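PDB 4ME3: DNA replication licensing factor MCM related protein from Thermoplasma acidophilum, which probably acts as an ATP-dependent single-stranded DNA helicase of the MCM family in DNA replication, of which this chain is the N-terminal domain. Local coordinates for residues Y41-E55 / F93-K106. Numbering follows the deposited sequence.
Sequences YPEVRTLYVSFRDLE and FNIFNLRIKDLEEK
With chi1 at -163°, which sets its CG opposite the backbone N, Phe-96 lays one ring face against the neighbouring backbone, Arg-45 O standing 3.5 Å above the ring plane, while Leu-47 CB meets the ring edge. Ser-50 has OG turned the same way (chi1 177°), and this hydroxyl donates to Asp-102 OD2 over 2.6 Å, on the anti lone pair. Strands 46-50 and 97-101 run parallel, 31° apart in direction; the evidence is a ladder of backbone bonds from Asn-97 N to Arg-45 O (2.8 Å) through to Phe-51 N on Lys-101 O. Tyr-41 OH donates a hydrogen bond to Ile-95 O (2.9 Å) from above the carbonyl plane. Replacing Phe-96 by an alanine would probably strip the ring from over the Arg-45 carbonyl and its edge from Leu-47 CB, opening a gap beside Leu-85. Leu-103 CD2 sits over the Phe-51 ring, 3.8 Å from its centroid. Arg-52 NH2 makes a salt bridge to Glu-104 OE2 (2.6 Å), while the Asp-102 carboxylate lies over the Arg-52 guanidinium face, a long, charge-only contact. Arg-99 CG covers one Tyr-48 ring face, Arg-99 CD lies 3.4 Å from Tyr-48 OH, and the guanidinium salt-bridges Asp-223. Leu-47 packs on helix 31-38 and Val-49 on helix 14-27; the strands form a two-stranded parallel sheet joined by a beta-alpha-beta crossover through helices 51-57, 59-67 and 69-84, within the helical subdomain of the MCM N-terminal domain.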
# COMPACT_ATOMS: atom_id res chain seq x y z
N TYR A 41 14.64 -9.33 -6.82
CA TYR A 41 13.58 -8.50 -7.37
C TYR A 41 13.31 -8.89 -8.82
O TYR A 41 14.24 -9.28 -9.54
CB TYR A 41 13.99 -7.02 -7.29
CG TYR A 41 12.89 -6.06 -7.66
CD1 TYR A 41 11.93 -5.68 -6.73
CD2 TYR A 41 12.80 -5.55 -8.95
CE1 TYR A 41 10.91 -4.82 -7.07
CE2 TYR A 41 11.78 -4.67 -9.29
CZ TYR A 41 10.85 -4.31 -8.35
OH TYR A 41 9.83 -3.44 -8.69
N PRO A 42 12.05 -8.80 -9.27
CA PRO A 42 10.85 -8.34 -8.55
C PRO A 42 10.10 -9.44 -7.80
O PRO A 42 9.03 -9.16 -7.26
CB PRO A 42 9.98 -7.78 -9.68
CG PRO A 42 10.30 -8.65 -10.84
CD PRO A 42 11.76 -9.02 -10.70
N GLU A 43 10.64 -10.65 -7.78
CA GLU A 43 9.99 -11.75 -7.08
C GLU A 43 9.91 -11.45 -5.58
O GLU A 43 8.92 -11.77 -4.92
CB GLU A 43 10.72 -13.07 -7.32
CG GLU A 43 10.54 -13.63 -8.73
CD GLU A 43 11.50 -13.02 -9.74
OE1 GLU A 43 12.13 -11.99 -9.42
OE2 GLU A 43 11.63 -13.58 -10.85
N VAL A 44 10.98 -10.86 -5.05
CA VAL A 44 10.98 -10.35 -3.69
C VAL A 44 10.97 -8.83 -3.77
O VAL A 44 11.81 -8.23 -4.43
CB VAL A 44 12.23 -10.81 -2.92
CG1 VAL A 44 12.21 -10.28 -1.49
CG2 VAL A 44 12.32 -12.33 -2.92
N ARG A 45 10.01 -8.20 -3.11
CA ARG A 45 9.82 -6.77 -3.27
C ARG A 45 9.22 -6.13 -2.03
O ARG A 45 8.38 -5.23 -2.14
CB ARG A 45 8.92 -6.50 -4.47
CG ARG A 45 7.57 -7.17 -4.37
CD ARG A 45 6.73 -6.86 -5.58
NE ARG A 45 5.45 -7.56 -5.56
CZ ARG A 45 4.73 -7.85 -6.63
NH1 ARG A 45 5.16 -7.50 -7.84
NH2 ARG A 45 3.58 -8.50 -6.51
N THR A 46 9.67 -6.58 -0.86
CA THR A 46 9.22 -6.03 0.41
C THR A 46 10.40 -5.82 1.36
O THR A 46 11.28 -6.67 1.48
CB THR A 46 8.23 -6.97 1.12
OG1 THR A 46 7.11 -7.21 0.26
CG2 THR A 46 7.74 -6.35 2.43
N LEU A 47 10.39 -4.68 2.05
CA LEU A 47 11.36 -4.40 3.10
C LEU A 47 10.61 -3.98 4.35
O LEU A 47 9.75 -3.11 4.30
CB LEU A 47 12.30 -3.26 2.69
CG LEU A 47 13.31 -2.84 3.76
CD1 LEU A 47 14.34 -3.94 3.99
CD2 LEU A 47 13.98 -1.52 3.40
N TYR A 48 10.92 -4.63 5.47
CA TYR A 48 10.41 -4.21 6.77
C TYR A 48 11.40 -3.30 7.47
O TYR A 48 12.58 -3.63 7.59
CB TYR A 48 10.13 -5.42 7.65
CG TYR A 48 8.90 -6.19 7.22
CD1 TYR A 48 7.65 -5.87 7.73
CD2 TYR A 48 8.99 -7.23 6.31
CE1 TYR A 48 6.52 -6.55 7.34
CE2 TYR A 48 7.86 -7.92 5.91
CZ TYR A 48 6.63 -7.58 6.44
OH TYR A 48 5.50 -8.27 6.05
N VAL A 49 10.92 -2.15 7.93
CA VAL A 49 11.75 -1.20 8.67
C VAL A 49 11.24 -1.09 10.10
O VAL A 49 10.04 -0.99 10.34
CB VAL A 49 11.74 0.19 8.02
CG1 VAL A 49 12.37 1.22 8.94
CG2 VAL A 49 12.48 0.15 6.68
N SER A 50 12.16 -1.12 11.06
CA SER A 50 11.79 -1.09 12.47
C SER A 50 11.43 0.32 12.91
O SER A 50 12.19 1.26 12.70
CB SER A 50 12.94 -1.62 13.33
OG SER A 50 12.61 -1.54 14.70
N PHE A 51 10.26 0.47 13.53
CA PHE A 51 9.88 1.78 14.02
C PHE A 51 10.83 2.23 15.12
O PHE A 51 11.01 3.43 15.34
CB PHE A 51 8.44 1.79 14.52
CG PHE A 51 7.92 3.17 14.80
CD1 PHE A 51 7.54 4.00 13.75
CD2 PHE A 51 7.84 3.64 16.09
CE1 PHE A 51 7.08 5.27 14.00
CE2 PHE A 51 7.38 4.92 16.34
CZ PHE A 51 7.00 5.73 15.29
N ARG A 52 11.43 1.27 15.82
CA ARG A 52 12.41 1.57 16.86
C ARG A 52 13.60 2.31 16.26
O ARG A 52 14.14 3.24 16.87
CB ARG A 52 12.91 0.28 17.52
CG ARG A 52 11.83 -0.60 18.12
CD ARG A 52 12.36 -2.01 18.33
NE ARG A 52 11.35 -2.92 18.87
CZ ARG A 52 11.43 -4.25 18.83
NH1 ARG A 52 12.48 -4.84 18.27
NH2 ARG A 52 10.47 -4.99 19.35
N ASP A 53 14.03 1.88 15.08
CA ASP A 53 15.12 2.55 14.37
C ASP A 53 14.69 3.94 13.91
O ASP A 53 15.44 4.90 14.05
CB ASP A 53 15.57 1.72 13.16
CG ASP A 53 16.30 0.45 13.56
OD1 ASP A 53 16.73 0.35 14.73
OD2 ASP A 53 16.46 -0.44 12.70
N LEU A 54 13.48 4.05 13.36
CA LEU A 54 12.98 5.34 12.90
C LEU A 54 12.91 6.36 14.04
O LEU A 54 13.32 7.51 13.87
CB LEU A 54 11.60 5.18 12.26
CG LEU A 54 11.59 4.49 10.89
CD1 LEU A 54 10.18 4.04 10.52
CD2 LEU A 54 12.15 5.41 9.81
N GLU A 55 12.39 5.95 15.19
CA GLU A 55 12.32 6.83 16.35
C GLU A 55 13.71 7.29 16.79
O GLU A 55 13.91 8.47 17.12
CB GLU A 55 11.63 6.12 17.52
CG GLU A 55 10.25 6.67 17.84
CD GLU A 55 9.58 5.92 18.98
OE1 GLU A 55 10.03 4.81 19.32
OE2 GLU A 55 8.59 6.46 19.54
N PHE A 93 7.54 -3.19 -14.24
CA PHE A 93 7.94 -3.78 -12.97
C PHE A 93 8.52 -2.72 -12.04
O PHE A 93 9.73 -2.52 -12.00
CB PHE A 93 8.97 -4.89 -13.21
CG PHE A 93 8.48 -5.99 -14.09
CD1 PHE A 93 7.57 -6.92 -13.62
CD2 PHE A 93 8.91 -6.10 -15.41
CE1 PHE A 93 7.10 -7.94 -14.43
CE2 PHE A 93 8.46 -7.11 -16.22
CZ PHE A 93 7.55 -8.03 -15.74
N ASN A 94 7.63 -2.05 -11.31
CA ASN A 94 8.04 -0.98 -10.41
C ASN A 94 7.30 -1.03 -9.07
O ASN A 94 7.15 -0.01 -8.41
CB ASN A 94 7.82 0.38 -11.07
CG ASN A 94 6.37 0.62 -11.45
OD1 ASN A 94 5.49 -0.20 -11.16
ND2 ASN A 94 6.10 1.74 -12.09
N ILE A 95 6.85 -2.22 -8.68
CA ILE A 95 6.16 -2.39 -7.41
C ILE A 95 7.15 -2.64 -6.27
O ILE A 95 8.06 -3.46 -6.40
CB ILE A 95 5.16 -3.56 -7.46
CG1 ILE A 95 4.09 -3.30 -8.52
CG2 ILE A 95 4.53 -3.78 -6.10
CD1 ILE A 95 3.15 -4.47 -8.75
N PHE A 96 6.98 -1.94 -5.16
CA PHE A 96 7.73 -2.25 -3.95
C PHE A 96 6.91 -1.94 -2.70
O PHE A 96 6.17 -0.96 -2.66
CB PHE A 96 9.05 -1.50 -3.90
CG PHE A 96 10.01 -2.08 -2.90
CD1 PHE A 96 10.01 -1.65 -1.59
CD2 PHE A 96 10.89 -3.08 -3.28
CE1 PHE A 96 10.88 -2.20 -0.67
CE2 PHE A 96 11.76 -3.63 -2.37
CZ PHE A 96 11.76 -3.19 -1.06
N ASN A 97 7.06 -2.79 -1.69
CA ASN A 97 6.35 -2.61 -0.43
C ASN A 97 7.31 -2.30 0.71
O ASN A 97 8.07 -3.17 1.15
CB ASN A 97 5.57 -3.87 -0.07
CG ASN A 97 4.67 -4.33 -1.19
OD1 ASN A 97 3.92 -3.54 -1.77
ND2 ASN A 97 4.73 -5.62 -1.50
N LEU A 98 7.26 -1.07 1.18
CA LEU A 98 7.96 -0.68 2.38
C LEU A 98 6.98 -0.81 3.54
O LEU A 98 5.92 -0.19 3.53
CB LEU A 98 8.46 0.76 2.25
CG LEU A 98 9.26 1.34 3.43
CD1 LEU A 98 10.43 0.45 3.77
CD2 LEU A 98 9.73 2.74 3.08
N ARG A 99 7.32 -1.65 4.50
CA ARG A 99 6.44 -1.93 5.63
C ARG A 99 7.10 -1.53 6.94
O ARG A 99 8.32 -1.58 7.08
CB ARG A 99 6.07 -3.41 5.65
CG ARG A 99 5.36 -3.87 4.39
CD ARG A 99 4.85 -5.29 4.49
NE ARG A 99 4.19 -5.71 3.26
CZ ARG A 99 3.01 -5.26 2.86
NH1 ARG A 99 2.35 -4.36 3.58
NH2 ARG A 99 2.48 -5.70 1.72
N ILE A 100 6.28 -1.14 7.91
CA ILE A 100 6.76 -0.73 9.22
C ILE A 100 6.46 -1.84 10.22
O ILE A 100 5.34 -2.35 10.27
CB ILE A 100 6.07 0.56 9.69
CG1 ILE A 100 6.19 1.66 8.63
CG2 ILE A 100 6.66 1.04 11.01
CD1 ILE A 100 7.62 1.98 8.23
N LYS A 101 7.45 -2.20 11.03
CA LYS A 101 7.27 -3.17 12.09
C LYS A 101 7.72 -2.59 13.42
O LYS A 101 8.19 -1.45 13.48
CB LYS A 101 8.05 -4.46 11.78
CG LYS A 101 9.55 -4.26 11.70
CD LYS A 101 10.29 -5.57 11.53
CE LYS A 101 11.79 -5.33 11.38
NZ LYS A 101 12.56 -6.58 11.19
N ASP A 102 7.57 -3.37 14.49
CA ASP A 102 8.02 -2.97 15.82
C ASP A 102 7.30 -1.72 16.33
O ASP A 102 7.91 -0.81 16.90
CB ASP A 102 9.54 -2.76 15.83
CG ASP A 102 10.31 -4.01 15.43
OD1 ASP A 102 9.78 -5.13 15.62
OD2 ASP A 102 11.45 -3.88 14.95
N LEU A 103 5.99 -1.68 16.12
CA LEU A 103 5.17 -0.56 16.57
C LEU A 103 4.54 -0.81 17.95
O LEU A 103 3.90 0.08 18.51
CB LEU A 103 4.05 -0.31 15.56
CG LEU A 103 4.46 0.39 14.27
CD1 LEU A 103 3.39 0.22 13.21
CD2 LEU A 103 4.72 1.87 14.53
N GLU A 104 4.73 -2.02 18.48
CA GLU A 104 4.01 -2.44 19.69
C GLU A 104 4.31 -1.58 20.92
O GLU A 104 3.48 -1.49 21.82
CB GLU A 104 4.30 -3.91 20.00
CG GLU A 104 5.72 -4.20 20.47
CD GLU A 104 6.71 -4.28 19.32
OE1 GLU A 104 6.27 -4.30 18.15
OE2 GLU A 104 7.93 -4.34 19.60
N GLU A 105 5.48 -0.96 20.96
CA GLU A 105 5.84 -0.11 22.09
C GLU A 105 5.27 1.30 21.92
O GLU A 105 5.07 2.02 22.90
CB GLU A 105 7.36 -0.05 22.27
CG GLU A 105 7.98 -1.36 22.73
CD GLU A 105 7.64 -1.70 24.17
OE1 GLU A 105 7.78 -0.82 25.04
OE2 GLU A 105 7.21 -2.85 24.42
N LYS A 106 5.02 1.69 20.67
CA LYS A 106 4.46 3.00 20.38
C LYS A 106 2.93 2.94 20.45
O LYS A 106 2.31 3.71 21.18
CB LYS A 106 4.90 3.47 19.00
CG LYS A 106 4.36 4.84 18.61
CD LYS A 106 5.13 5.97 19.27
CE LYS A 106 4.56 7.32 18.88
NZ LYS A 106 5.51 8.44 19.17